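Long-range contact in alpha-L-rhamnosidase (Streptomyces avermitilis, PDB 3W5M), which hydrolyses terminal non-reducing alpha-L-rhamnose residues from alpha-L-rhamnosides, including citrus flavonoids and the arabinogalactan-protein gum arabic: residues Glu529-Arg543 with Gly905-Tyr917. Numbering follows the deposited sequence.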
loop_
_atom_site.group_PDB
_atom_site.type_symbol
_atom_site.label_atom_id
_atom_site.label_comp_id
_atom_site.label_asym_id
_atom_site.label_seq_id
_atom_site.Cartn_x
_atom_site.Cartn_y
_atom_site.Cartn_z
ATOM N N GLU A 529 -5.576 15.814 3.803
ATOM C CA GLU A 529 -6.673 14.977 4.289
ATOM C C GLU A 529 -7.800 15.804 4.932
ATOM O O GLU A 529 -8.951 15.384 4.917
ATOM C CB GLU A 529 -6.130 13.998 5.358
ATOM C CG GLU A 529 -5.025 13.051 4.926
ATOM C CD GLU A 529 -4.814 11.935 5.951
ATOM O OE1 GLU A 529 -4.162 12.204 6.998
ATOM O OE2 GLU A 529 -5.333 10.809 5.725
ATOM N N VAL A 530 -7.444 16.948 5.515
ATOM C CA VAL A 530 -8.383 17.796 6.284
ATOM C C VAL A 530 -8.092 19.280 6.056
ATOM O O VAL A 530 -7.063 19.636 5.446
ATOM C CB VAL A 530 -8.324 17.478 7.803
ATOM C CG1 VAL A 530 -8.808 16.046 8.067
ATOM C CG2 VAL A 530 -6.917 17.672 8.339
ATOM N N LEU A 531 -8.999 20.131 6.556
ATOM C CA LEU A 531 -8.903 21.587 6.426
ATOM C C LEU A 531 -8.756 22.241 7.780
ATOM O O LEU A 531 -9.139 21.665 8.812
ATOM C CB LEU A 531 -10.163 22.146 5.761
ATOM C CG LEU A 531 -10.549 21.725 4.345
ATOM C CD1 LEU A 531 -11.839 22.404 3.925
ATOM C CD2 LEU A 531 -9.442 22.007 3.337
ATOM N N ASN A 532 -8.164 23.429 7.797
ATOM C CA ASN A 532 -8.196 24.278 8.995
ATOM C C ASN A 532 -9.569 24.944 9.085
ATOM O O ASN A 532 -10.293 24.995 8.085
ATOM C CB ASN A 532 -7.102 25.357 8.913
ATOM C CG ASN A 532 -5.706 24.786 8.878
ATOM O OD1 ASN A 532 -5.249 24.141 9.827
ATOM N ND2 ASN A 532 -5.002 25.045 7.787
ATOM N N PRO A 533 -9.938 25.497 10.271
ATOM C CA PRO A 533 -11.268 26.144 10.341
ATOM C C PRO A 533 -11.474 27.288 9.334
ATOM O O PRO A 533 -12.606 27.546 8.945
ATOM C CB PRO A 533 -11.353 26.652 11.783
ATOM C CG PRO A 533 -10.391 25.817 12.550
ATOM C CD PRO A 533 -9.270 25.467 11.592
ATOM N N ASP A 534 -10.405 27.927 8.867
ATOM C CA ASP A 534 -10.548 28.985 7.837
ATOM C C ASP A 534 -10.789 28.467 6.404
ATOM O O ASP A 534 -11.035 29.255 5.479
ATOM C CB ASP A 534 -9.391 30.005 7.892
ATOM C CG ASP A 534 -8.035 29.411 7.495
ATOM O OD1 ASP A 534 -7.992 28.323 6.877
ATOM O OD2 ASP A 534 -7.003 30.060 7.785
ATOM N N GLY A 535 -10.723 27.150 6.216
ATOM C CA GLY A 535 -10.995 26.574 4.903
ATOM C C GLY A 535 -9.746 26.361 4.059
ATOM O O GLY A 535 -9.846 25.887 2.923
ATOM N N THR A 536 -8.579 26.702 4.608
ATOM C CA THR A 536 -7.282 26.397 3.956
ATOM C C THR A 536 -6.889 24.950 4.299
ATOM O O THR A 536 -7.336 24.420 5.329
ATOM C CB THR A 536 -6.137 27.327 4.413
ATOM O OG1 THR A 536 -5.964 27.221 5.824
ATOM C CG2 THR A 536 -6.397 28.799 4.023
ATOM N N ILE A 537 -6.050 24.333 3.459
ATOM C CA ILE A 537 -5.605 22.956 3.725
ATOM C C ILE A 537 -4.640 22.841 4.896
ATOM O O ILE A 537 -3.819 23.738 5.159
ATOM C CB ILE A 537 -5.021 22.248 2.479
ATOM C CG1 ILE A 537 -3.733 22.942 1.993
ATOM C CG2 ILE A 537 -6.091 22.150 1.399
ATOM C CD1 ILE A 537 -2.857 22.082 1.082
ATOM N N TYR A 538 -4.793 21.748 5.644
ATOM C CA TYR A 538 -3.932 21.440 6.760
ATOM C C TYR A 538 -3.032 20.296 6.337
ATOM O O TYR A 538 -3.539 19.241 5.938
ATOM C CB TYR A 538 -4.781 20.990 7.966
ATOM C CG TYR A 538 -3.965 20.520 9.157
ATOM C CD1 TYR A 538 -3.360 21.430 10.023
ATOM C CD2 TYR A 538 -3.800 19.163 9.425
ATOM C CE1 TYR A 538 -2.613 21.004 11.124
ATOM C CE2 TYR A 538 -3.067 18.728 10.528
ATOM C CZ TYR A 538 -2.476 19.652 11.379
ATOM O OH TYR A 538 -1.756 19.216 12.484
ATOM N N THR A 539 -1.720 20.494 6.443
ATOM C CA THR A 539 -0.750 19.495 5.967
ATOM C C THR A 539 0.295 19.130 7.022
ATOM O O THR A 539 1.151 18.301 6.766
ATOM C CB THR A 539 0.013 19.958 4.693
ATOM O OG1 THR A 539 0.610 21.231 4.932
ATOM C CG2 THR A 539 -0.891 20.040 3.482
ATOM N N ALA A 540 0.234 19.732 8.211
ATOM C CA ALA A 540 1.248 19.467 9.240
ATOM C C ALA A 540 1.398 17.974 9.600
ATOM O O ALA A 540 2.504 17.501 9.923
ATOM C CB ALA A 540 0.965 20.290 10.486
ATOM N N ASN A 541 0.300 17.232 9.519
ATOM C CA ASN A 541 0.317 15.793 9.881
ATOM C C ASN A 541 1.039 14.921 8.836
ATOM O O ASN A 541 1.320 13.738 9.076
ATOM C CB ASN A 541 -1.105 15.284 10.156
ATOM C CG ASN A 541 -1.953 15.175 8.899
ATOM O OD1 ASN A 541 -2.064 16.121 8.103
ATOM N ND2 ASN A 541 -2.554 14.008 8.709
ATOM N N LEU A 542 1.318 15.517 7.664
ATOM C CA LEU A 542 2.044 14.822 6.617
ATOM C C LEU A 542 3.549 14.772 6.910
ATOM O O LEU A 542 4.285 14.000 6.274
ATOM C CB LEU A 542 1.763 15.452 5.235
ATOM C CG LEU A 542 0.305 15.633 4.786
ATOM C CD1 LEU A 542 0.318 16.225 3.380
ATOM C CD2 LEU A 542 -0.524 14.340 4.805
ATOM N N ARG A 543 4.001 15.581 7.880
ATOM C CA ARG A 543 5.367 15.642 8.303
ATOM C C ARG A 543 6.270 15.970 7.103
ATOM O O ARG A 543 6.021 16.949 6.408
ATOM C CB ARG A 543 5.764 14.354 9.070
ATOM C CG ARG A 543 4.749 14.040 10.170
ATOM C CD ARG A 543 5.246 12.954 11.130
ATOM N NE ARG A 543 5.641 11.743 10.429
ATOM C CZ ARG A 543 5.551 10.502 10.912
ATOM N NH1 ARG A 543 5.048 10.267 12.136
ATOM N NH2 ARG A 543 5.965 9.484 10.153
ATOM N N GLY A 905 -9.660 21.191 17.854
ATOM C CA GLY A 905 -8.275 21.171 17.388
ATOM C C GLY A 905 -7.837 19.794 16.885
ATOM O O GLY A 905 -8.537 18.799 17.078
ATOM N N PHE A 906 -6.672 19.745 16.249
ATOM C CA PHE A 906 -6.088 18.481 15.804
ATOM C C PHE A 906 -5.197 17.901 16.877
ATOM O O PHE A 906 -4.612 18.631 17.681
ATOM C CB PHE A 906 -5.277 18.700 14.520
ATOM C CG PHE A 906 -6.097 19.147 13.360
ATOM C CD1 PHE A 906 -7.165 18.375 12.903
ATOM C CD2 PHE A 906 -5.777 20.329 12.673
ATOM C CE1 PHE A 906 -7.920 18.779 11.810
ATOM C CE2 PHE A 906 -6.541 20.734 11.595
ATOM C CZ PHE A 906 -7.603 19.962 11.154
ATOM N N GLN A 907 -5.095 16.580 16.898
ATOM C CA GLN A 907 -4.094 15.923 17.700
ATOM C C GLN A 907 -2.713 16.290 17.161
ATOM O O GLN A 907 -2.600 17.008 16.137
ATOM C CB GLN A 907 -4.311 14.401 17.694
ATOM C CG GLN A 907 -4.944 13.866 18.974
ATOM C CD GLN A 907 -3.988 13.818 20.142
ATOM O OE1 GLN A 907 -2.815 14.194 20.035
ATOM N NE2 GLN A 907 -4.484 13.330 21.278
ATOM N N THR A 908 -1.667 15.813 17.820
ATOM C CA THR A 908 -0.323 16.239 17.459
ATOM C C THR A 908 0.106 15.766 16.066
ATOM O O THR A 908 0.073 14.559 15.789
ATOM C CB THR A 908 0.752 15.813 18.468
ATOM O OG1 THR A 908 2.035 16.137 17.929
ATOM C CG2 THR A 908 0.723 14.303 18.739
ATOM N N PRO A 909 0.562 16.714 15.215
ATOM C CA PRO A 909 1.079 16.386 13.871
ATOM C C PRO A 909 2.319 15.496 13.900
ATOM O O PRO A 909 2.771 15.034 12.853
ATOM C CB PRO A 909 1.428 17.764 13.281
ATOM C CG PRO A 909 1.665 18.649 14.475
ATOM C CD PRO A 909 0.649 18.166 15.493
ATOM N N GLU A 910 2.879 15.258 15.080
ATOM C CA GLU A 910 3.996 14.341 15.189
ATOM C C GLU A 910 3.550 12.934 14.814
ATOM O O GLU A 910 4.351 12.144 14.327
ATOM C CB GLU A 910 4.596 14.348 16.591
ATOM C CG GLU A 910 5.636 15.443 16.787
ATOM C CD GLU A 910 5.886 15.756 18.251
ATOM O OE1 GLU A 910 5.246 15.112 19.119
ATOM O OE2 GLU A 910 6.719 16.654 18.535
ATOM N N MET A 911 2.280 12.630 15.056
ATOM C CA MET A 911 1.694 11.359 14.596
ATOM C C MET A 911 0.166 11.445 14.615
ATOM O O MET A 911 -0.466 11.235 15.656
ATOM C CB MET A 911 2.212 10.170 15.429
ATOM C CG MET A 911 1.994 8.807 14.769
ATOM S SD MET A 911 2.170 7.460 15.981
ATOM C CE MET A 911 0.698 7.731 16.958
ATOM N N ASN A 912 -0.425 11.789 13.465
ATOM C CA ASN A 912 -1.869 11.950 13.374
ATOM C C ASN A 912 -2.472 11.777 11.987
ATOM O O ASN A 912 -2.814 12.762 11.306
ATOM C CB ASN A 912 -2.320 13.309 13.943
ATOM C CG ASN A 912 -3.812 13.359 14.168
ATOM O OD1 ASN A 912 -4.414 12.354 14.542
ATOM N ND2 ASN A 912 -4.430 14.519 13.924
ATOM N N SER A 913 -2.700 10.534 11.606
ATOM C CA SER A 913 -3.276 10.217 10.286
ATOM C C SER A 913 -4.820 10.150 10.297
ATOM O O SER A 913 -5.441 9.751 11.300
ATOM C CB SER A 913 -2.642 8.909 9.777
ATOM O OG SER A 913 -3.584 8.107 9.071
ATOM N N PHE A 914 -5.443 10.559 9.192
ATOM C CA PHE A 914 -6.885 10.425 9.049
ATOM C C PHE A 914 -7.310 9.235 8.190
ATOM O O PHE A 914 -8.450 9.179 7.721
ATOM C CB PHE A 914 -7.503 11.730 8.549
ATOM C CG PHE A 914 -7.311 12.861 9.509
ATOM C CD1 PHE A 914 -6.141 13.612 9.487
ATOM C CD2 PHE A 914 -8.255 13.111 10.501
ATOM C CE1 PHE A 914 -5.947 14.642 10.404
ATOM C CE2 PHE A 914 -8.072 14.135 11.424
ATOM C CZ PHE A 914 -6.913 14.892 11.379
ATOM N N ASN A 915 -6.399 8.277 8.013
ATOM C CA ASN A 915 -6.653 7.120 7.155
ATOM C C ASN A 915 -5.778 5.907 7.559
ATOM O O ASN A 915 -4.873 5.513 6.832
ATOM C CB ASN A 915 -6.413 7.521 5.670
ATOM C CG ASN A 915 -7.106 6.598 4.675
ATOM O OD1 ASN A 915 -7.698 5.578 5.033
ATOM N ND2 ASN A 915 -7.055 6.978 3.393
ATOM N N HIS A 916 -6.025 5.360 8.751
ATOM C CA HIS A 916 -5.474 4.075 9.211
ATOM C C HIS A 916 -6.639 3.097 9.295
ATOM O O HIS A 916 -7.678 3.442 9.858
ATOM C CB HIS A 916 -4.947 4.201 10.637
ATOM C CG HIS A 916 -3.496 4.548 10.743
ATOM N ND1 HIS A 916 -2.996 5.777 10.355
ATOM C CD2 HIS A 916 -2.453 3.866 11.274
ATOM C CE1 HIS A 916 -1.701 5.823 10.604
ATOM N NE2 HIS A 916 -1.343 4.678 11.161
ATOM N N TYR A 917 -6.502 1.877 8.770
ATOM C CA TYR A 917 -7.644 0.979 8.811
ATOM C C TYR A 917 -7.908 0.290 10.169
ATOM O O TYR A 917 -8.962 -0.322 10.331
ATOM C CB TYR A 917 -7.632 -0.082 7.682
ATOM C CG TYR A 917 -6.332 -0.805 7.431
ATOM C CD1 TYR A 917 -5.640 -1.476 8.453
ATOM C CD2 TYR A 917 -5.818 -0.862 6.154
ATOM C CE1 TYR A 917 -4.447 -2.142 8.199
ATOM C CE2 TYR A 917 -4.641 -1.526 5.883
ATOM C CZ TYR A 917 -3.959 -2.168 6.898
ATOM O OH TYR A 917 -2.791 -2.811 6.594
HETATM O O HOH W 1 -5.610 9.648 3.028
HETATM O O HOH W 2 -2.284 16.589 13.373
HETATM O O HOH W 3 1.523 12.793 11.587
#
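Val530 and Tyr538 of a short beta-hairpin in the concanavalin-like domain, with Glu529 just before it, meet Phe906, Pro909 and Phe914 from a long loop of the six-hairpin glycosidase domain, a domain interface beside the active site in which a beta domain sends an arginine toward the catalytic (alpha/alpha)6 barrel. Its apolar half is a row of aromatic and aliphatic groups. Val530 straddles two rings: CG1 stands over the centre of the Phe914 face, 3.6 Å from the centroid, while CG2 reaches Phe906 CZ. The rings of Tyr538 and Phe906 overlap obliquely, planes 31° apart and centroids 4.2 Å apart, and Leu531 O meets the Phe906 edge in its plane. With CG anti to the backbone N (chi1 175°), the Tyr538 ring lies over Phe906 and its hydroxyl touches Pro909 CB; a water links that hydroxyl to Gln907 O and Asn912 ND2. A leucine at Tyr538 would probably leave one face of Phe906 poorly covered and this water short of a partner. Farther along, buried Glu529 OE1 is gripped twice, by Phe914 N at 3.0 Å, from the syn side but tilted well out of the carboxylate plane, and by Asn541 ND2, with OE1 in the Asn541 amide plane. The same ND2 also donates to Asn912 O (2.9 Å), so three bonds tie both side chains to the loop backbone; OE2 is held by Asn506 and a water shared with Asn915 ND2. At the catalytic end, Arg543 NH1 donates in the guanidinium plane to Glu910 O (3.0 Å), while its NE forms a salt bridge with the rhamnose-binding Asp635, near the probable proton donor Glu636. The hairpin rests on strands 522-528 and 572-576 through Ile537; the loop, between helices 883-887 and 923-929, carries the rhamnose-binding His916 against Asp643 of helix 641-654.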